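Local coordinates for Low molecular weight heat shock protein (Xanthomonas axonopodis pv. citri, PDB 3GT6) that is a small heat shock protein of the Hsp20/alpha-crystallin family that probably works as an oligomeric molecular chaperone, at residues 77-82 with 95-100; 8-13 with 71-76. One frame throughout, in Å; residues are numbered along the deposited sequence.

Interaction 1: residues 77-82 with 95-100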
loop_
_atom_site.group_PDB
_atom_site.type_symbol
_atom_site.label_atom_id
_atom_site.label_comp_id
_atom_site.label_asym_id
_atom_site.label_seq_id
_atom_site.Cartn_x
_atom_site.Cartn_y
_atom_site.Cartn_z
ATOM N N ASP A 77 25.626 9.683 7.715
ATOM C CA ASP A 77 26.605 8.821 8.371
ATOM C C ASP A 77 26.166 8.448 9.790
ATOM O O ASP A 77 26.674 7.490 10.316
ATOM C CB ASP A 77 27.922 9.571 8.595
ATOM C CG ASP A 77 28.592 9.941 7.334
ATOM O OD1 ASP A 77 28.166 9.449 6.248
ATOM O OD2 ASP A 77 29.532 10.771 7.435
ATOM N N SER A 78 25.317 9.274 10.420
ATOM C CA SER A 78 24.866 8.999 11.761
ATOM C C SER A 78 23.965 7.785 11.862
ATOM O O SER A 78 23.750 7.298 12.997
ATOM C CB SER A 78 24.109 10.184 12.333
ATOM O OG SER A 78 22.910 10.421 11.582
ATOM N N ALA A 79 23.414 7.320 10.716
ATOM C CA ALA A 79 22.522 6.144 10.686
ATOM C C ALA A 79 23.373 4.924 11.026
ATOM O O ALA A 79 24.294 4.588 10.280
ATOM C CB ALA A 79 21.886 5.972 9.345
ATOM N N ASP A 80 23.056 4.271 12.138
ATOM C CA ASP A 80 23.750 3.030 12.535
ATOM C C ASP A 80 23.256 1.890 11.696
ATOM O O ASP A 80 22.189 1.348 11.972
ATOM C CB ASP A 80 23.360 2.745 13.978
ATOM C CG ASP A 80 24.192 1.690 14.591
ATOM O OD1 ASP A 80 24.894 0.985 13.830
ATOM O OD2 ASP A 80 24.119 1.577 15.830
ATOM N N ALA A 81 23.980 1.550 10.659
ATOM C CA ALA A 81 23.723 0.396 9.808
ATOM C C ALA A 81 23.522 -0.868 10.554
ATOM O O ALA A 81 22.945 -1.770 10.003
ATOM C CB ALA A 81 24.887 0.156 8.829
ATOM N N ASP A 82 24.039 -0.986 11.782
ATOM C CA ASP A 82 23.849 -2.214 12.563
ATOM C C ASP A 82 22.607 -2.227 13.455
ATOM O O ASP A 82 22.409 -3.167 14.194
ATOM C CB ASP A 82 25.090 -2.467 13.399
ATOM C CG ASP A 82 26.334 -2.577 12.541
ATOM O OD1 ASP A 82 26.354 -3.435 11.667
ATOM O OD2 ASP A 82 27.271 -1.795 12.743
ATOM N N ILE A 95 10.900 1.146 8.949
ATOM C CA ILE A 95 12.267 0.782 9.167
ATOM C C ILE A 95 12.850 1.806 10.133
ATOM O O ILE A 95 12.806 2.986 9.868
ATOM C CB ILE A 95 13.031 0.913 7.874
ATOM C CG1 ILE A 95 12.388 -0.003 6.844
ATOM C CG2 ILE A 95 14.518 0.677 8.122
ATOM C CD1 ILE A 95 12.851 0.270 5.422
ATOM N N ARG A 96 13.406 1.338 11.235
ATOM C CA ARG A 96 13.884 2.194 12.275
ATOM C C ARG A 96 15.352 1.978 12.390
ATOM O O ARG A 96 15.815 0.845 12.366
ATOM C CB ARG A 96 13.164 1.835 13.567
ATOM C CG ARG A 96 11.643 2.022 13.475
ATOM C CD ARG A 96 10.967 1.583 14.796
ATOM N NE ARG A 96 11.217 2.599 15.845
ATOM C CZ ARG A 96 10.612 3.798 15.956
ATOM N NH1 ARG A 96 9.646 4.153 15.142
ATOM N NH2 ARG A 96 10.945 4.631 16.956
ATOM N N ILE A 97 16.106 3.065 12.421
ATOM C CA ILE A 97 17.546 2.976 12.435
ATOM C C ILE A 97 18.031 3.974 13.488
ATOM O O ILE A 97 17.873 5.165 13.337
ATOM C CB ILE A 97 18.112 3.363 11.144
ATOM C CG1 ILE A 97 17.327 2.669 10.016
ATOM C CG2 ILE A 97 19.529 2.991 11.166
ATOM C CD1 ILE A 97 17.839 2.972 8.630
ATOM N N PRO A 98 18.595 3.489 14.582
ATOM C CA PRO A 98 19.155 4.434 15.550
ATOM C C PRO A 98 20.322 5.163 14.951
ATOM O O PRO A 98 20.955 4.712 13.999
ATOM C CB PRO A 98 19.684 3.554 16.657
ATOM C CG PRO A 98 19.729 2.168 16.143
ATOM C CD PRO A 98 19.026 2.105 14.813
ATOM N N LYS A 99 20.568 6.340 15.486
ATOM C CA LYS A 99 21.811 7.031 15.150
ATOM C C LYS A 99 22.946 6.543 16.022
ATOM O O LYS A 99 22.737 6.206 17.197
ATOM C CB LYS A 99 21.636 8.494 15.361
ATOM C CG LYS A 99 20.624 9.105 14.519
ATOM C CD LYS A 99 20.646 10.590 14.857
ATOM C CE LYS A 99 19.740 11.275 13.953
ATOM N NZ LYS A 99 19.831 12.684 14.244
ATOM N N ARG A 100 24.126 6.465 15.412
ATOM C CA ARG A 100 25.407 6.218 16.056
ATOM C C ARG A 100 25.564 7.126 17.294
ATOM O O ARG A 100 25.058 8.270 17.323
ATOM C CB ARG A 100 26.557 6.462 15.054
ATOM C CG ARG A 100 26.632 5.370 13.946
ATOM C CD ARG A 100 27.674 5.542 12.810
ATOM N NE ARG A 100 27.260 4.714 11.655
ATOM C CZ ARG A 100 27.285 3.353 11.591
ATOM N NH1 ARG A 100 26.836 2.707 10.493
ATOM N NH2 ARG A 100 27.720 2.603 12.629
#

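Interaction 2: residues 8-13 with 71-76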
loop_
_atom_site.group_PDB
_atom_site.type_symbol
_atom_site.label_atom_id
_atom_site.label_comp_id
_atom_site.label_asym_id
_atom_site.label_seq_id
_atom_site.Cartn_x
_atom_site.Cartn_y
_atom_site.Cartn_z
ATOM N N PRO A 8 7.842 2.427 -4.893
ATOM C CA PRO A 8 7.020 2.552 -3.709
ATOM C C PRO A 8 7.311 3.906 -3.045
ATOM O O PRO A 8 8.479 4.385 -3.038
ATOM C CB PRO A 8 7.545 1.424 -2.814
ATOM C CG PRO A 8 8.115 0.390 -3.795
ATOM C CD PRO A 8 8.600 1.171 -4.959
ATOM N N ARG A 9 6.275 4.523 -2.514
ATOM C CA ARG A 9 6.390 5.765 -1.734
ATOM C C ARG A 9 7.006 5.512 -0.365
ATOM O O ARG A 9 6.566 4.614 0.396
ATOM C CB ARG A 9 4.983 6.364 -1.478
ATOM C CG ARG A 9 4.157 6.507 -2.728
ATOM C CD ARG A 9 4.511 7.729 -3.381
ATOM N NE ARG A 9 3.549 8.119 -4.440
ATOM C CZ ARG A 9 3.923 8.937 -5.414
ATOM N NH1 ARG A 9 5.170 9.422 -5.411
ATOM N NH2 ARG A 9 3.096 9.297 -6.350
ATOM N N VAL A 10 8.030 6.310 -0.045
ATOM C CA VAL A 10 8.674 6.209 1.230
ATOM C C VAL A 10 8.754 7.609 1.844
ATOM O O VAL A 10 9.181 8.521 1.154
ATOM C CB VAL A 10 10.100 5.690 1.000
ATOM C CG1 VAL A 10 10.806 5.527 2.262
ATOM C CG2 VAL A 10 9.988 4.287 0.272
ATOM N N ASP A 11 8.423 7.745 3.137
ATOM C CA ASP A 11 8.719 8.950 3.865
ATOM C C ASP A 11 9.899 8.647 4.722
ATOM O O ASP A 11 10.071 7.497 5.180
ATOM C CB ASP A 11 7.573 9.276 4.807
ATOM C CG ASP A 11 6.323 9.616 4.085
ATOM O OD1 ASP A 11 6.416 9.907 2.871
ATOM O OD2 ASP A 11 5.248 9.513 4.717
ATOM N N ILE A 12 10.760 9.639 4.927
ATOM C CA ILE A 12 11.901 9.362 5.751
ATOM C C ILE A 12 11.949 10.495 6.767
ATOM O O ILE A 12 11.830 11.656 6.407
ATOM C CB ILE A 12 13.145 9.359 4.926
ATOM C CG1 ILE A 12 13.050 8.267 3.868
ATOM C CG2 ILE A 12 14.440 9.112 5.850
ATOM C CD1 ILE A 12 14.242 8.371 2.876
ATOM N N LYS A 13 12.174 10.152 8.017
ATOM C CA LYS A 13 12.197 11.098 9.078
ATOM C C LYS A 13 13.507 10.896 9.830
ATOM O O LYS A 13 13.972 9.767 10.025
ATOM C CB LYS A 13 11.017 10.753 9.988
ATOM C CG LYS A 13 10.980 11.438 11.307
ATOM C CD LYS A 13 9.774 11.101 12.201
ATOM C CE LYS A 13 9.916 9.750 12.855
ATOM N NZ LYS A 13 8.860 9.548 13.880
ATOM N N ARG A 71 14.250 0.699 -3.644
ATOM C CA ARG A 71 14.301 2.070 -3.224
ATOM C C ARG A 71 15.626 2.222 -2.544
ATOM O O ARG A 71 16.033 1.354 -1.776
ATOM C CB ARG A 71 13.168 2.286 -2.200
ATOM C CG ARG A 71 11.843 2.044 -2.779
ATOM C CD ARG A 71 11.603 2.852 -4.077
ATOM N NE ARG A 71 11.090 4.137 -3.700
ATOM C CZ ARG A 71 11.755 5.290 -3.752
ATOM N NH1 ARG A 71 11.153 6.397 -3.332
ATOM N NH2 ARG A 71 12.980 5.329 -4.220
ATOM N N ARG A 72 16.328 3.301 -2.818
ATOM C CA ARG A 72 17.577 3.559 -2.151
ATOM C C ARG A 72 17.598 4.990 -1.587
ATOM O O ARG A 72 17.156 5.935 -2.244
ATOM C CB ARG A 72 18.722 3.475 -3.185
ATOM C CG ARG A 72 18.980 2.050 -3.743
ATOM C CD ARG A 72 19.821 2.070 -5.068
ATOM N NE ARG A 72 21.225 2.147 -4.801
ATOM C CZ ARG A 72 21.928 1.174 -4.205
ATOM N NH1 ARG A 72 21.340 0.026 -3.812
ATOM N NH2 ARG A 72 23.227 1.355 -3.969
ATOM N N PHE A 73 18.172 5.172 -0.409
ATOM C CA PHE A 73 18.261 6.498 0.132
ATOM C C PHE A 73 19.661 6.601 0.711
ATOM O O PHE A 73 20.148 5.640 1.283
ATOM C CB PHE A 73 17.207 6.638 1.203
ATOM C CG PHE A 73 15.832 6.382 0.670
ATOM C CD1 PHE A 73 15.221 7.314 -0.156
ATOM C CD2 PHE A 73 15.201 5.159 0.883
ATOM C CE1 PHE A 73 13.962 7.072 -0.732
ATOM C CE2 PHE A 73 13.958 4.910 0.290
ATOM C CZ PHE A 73 13.341 5.903 -0.502
ATOM N N ALA A 74 20.294 7.762 0.535
ATOM C CA ALA A 74 21.638 7.922 0.952
ATOM C C ALA A 74 21.462 8.550 2.317
ATOM O O ALA A 74 21.290 9.764 2.451
ATOM C CB ALA A 74 22.367 8.859 -0.041
ATOM N N LEU A 75 21.428 7.728 3.351
ATOM C CA LEU A 75 21.141 8.233 4.657
ATOM C C LEU A 75 22.421 8.888 5.231
ATOM O O LEU A 75 23.519 8.566 4.803
ATOM C CB LEU A 75 20.714 7.117 5.589
ATOM C CG LEU A 75 19.313 6.563 5.250
ATOM C CD1 LEU A 75 18.928 5.656 6.389
ATOM C CD2 LEU A 75 18.416 7.749 5.196
ATOM N N PRO A 76 22.273 9.790 6.190
ATOM C CA PRO A 76 23.495 10.404 6.788
ATOM C C PRO A 76 24.343 9.359 7.502
ATOM O O PRO A 76 23.821 8.280 7.860
ATOM C CB PRO A 76 22.933 11.410 7.820
ATOM C CG PRO A 76 21.505 11.691 7.329
ATOM C CD PRO A 76 21.029 10.318 6.771
#

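Interaction 1: residues 77-82 with 95-100
An isolated beta bridge, pairing Ala-79 with Lys-99, ties the loop after strand 67-74 to the chain just beyond the end of strand 92-98. Two backbone bonds make it: Asp-80 N gives to Pro-98 O at 2.8 Å, and Arg-100 N gives to Ser-78 O at 2.6 Å. The second carbonyl is also approached by a C-H of Lys-99, its CA 2.9 Å from Ser-78 O. In this alpha-crystallin domain, the bridge fastens the connection between the two sheets to the end of strand 92-98.

The side chain that lies along the loop is that of Arg-100. It is extended from CG to NE, and Asp-80 CA lies over the centre of one face of its guanidinium, 3.6 Å from the plane. At the edge of that plane, NE gives a weak, bent bond (133°) to Asp-77 O, 3.1 Å away. Asp-80 swings its carboxylate away from its own backbone N (chi1 -168°), bringing OD1 to 3.5 Å from Arg-100 NH2. This salt bridge is one of charge alone, because the oxygen stands well out of the guanidinium plane. The same OD1 takes the N-H of Asp-82 from above the carboxylate plane at 3.0 Å, an Asx turn, which gives the carboxylate oxygen a second partner besides Arg-100. On the inner side Ala-79 CB meets Ile-97 CG2 at 4.2 Å, beside Phe-19 and Met-37. Lys-99, in contrast, runs past Ser-78 OG with its aliphatic part and carries NZ to a salt bridge with Glu-14.

Interaction 2: residues 8-13 with 71-76
Arg-71 reaches across to the carbonyl of Pro-8, and its NE makes a nearly straight bond (170°) to Pro-8 O at 2.7 Å, with the oxygen close to the guanidinium plane and the donor in the carbonyl plane. NH1 adds a weak bond to the same oxygen at 3.4 Å. The bend at chi2 (-53°) sets CD beside the proline ring, 3.6 Å from Pro-8 CD, and the further bend at chi3 turns NE to the carbonyl.

Beside this polar grip lies the ring of Phe-73. Ile-12 sets its terminal CD1 over one face, 3.6 Å from the ring centroid, a CH-pi contact, while Val-10 approaches from the opposite direction to the Phe-73 side chain and meets the ring obliquely, its CB 3.6 Å from Phe-73 CZ. That same CZ rests over one face of the Arg-71 guanidinium. Farther along, Ile-12 CG2 touches Leu-75 CD2 at 4.3 Å.

Further out, Glu-63 of the second subunit forms salt bridges with Arg-71 NH1 and Arg-9, accepts from Val-10 N, and probably offsets part of the charge of the buried Arg-71. The contact is interlayer packing of a beta sandwich: the axes of segments 10-13 and 71-74 pass 10.0 Å apart at closest approach and run nearly parallel, 21° between them. Strand 10-14 pairs with strand 18-24 in one sheet and, through Ile-12 and Lys-13, with a strand of the second subunit, whereas strand 67-74 borders strand 41-48 in the other.

In the fold
From the N terminus, the chain enters with residues 8-13 and builds strands 18-24, 34-38 and 41-48, then 59-62, before strand 67-74 brings it back to its start; interaction 2 closes this long loop. Interaction 1 opens at the very next residue and closes a much shorter one, holding strand 85-89 and the start of strand 92-98 and ending near the C terminus. The two loops therefore follow in series, neither nesting nor crossing. Their centres lie about 13 Å apart and they meet where Ile-97 CD1 packs on Leu-75 CD1 at 3.7 Å. Interaction 2 joins the two sheets through the interior, whereas interaction 1, at the surface, fastens the connecting loop to the end of strand 92-98.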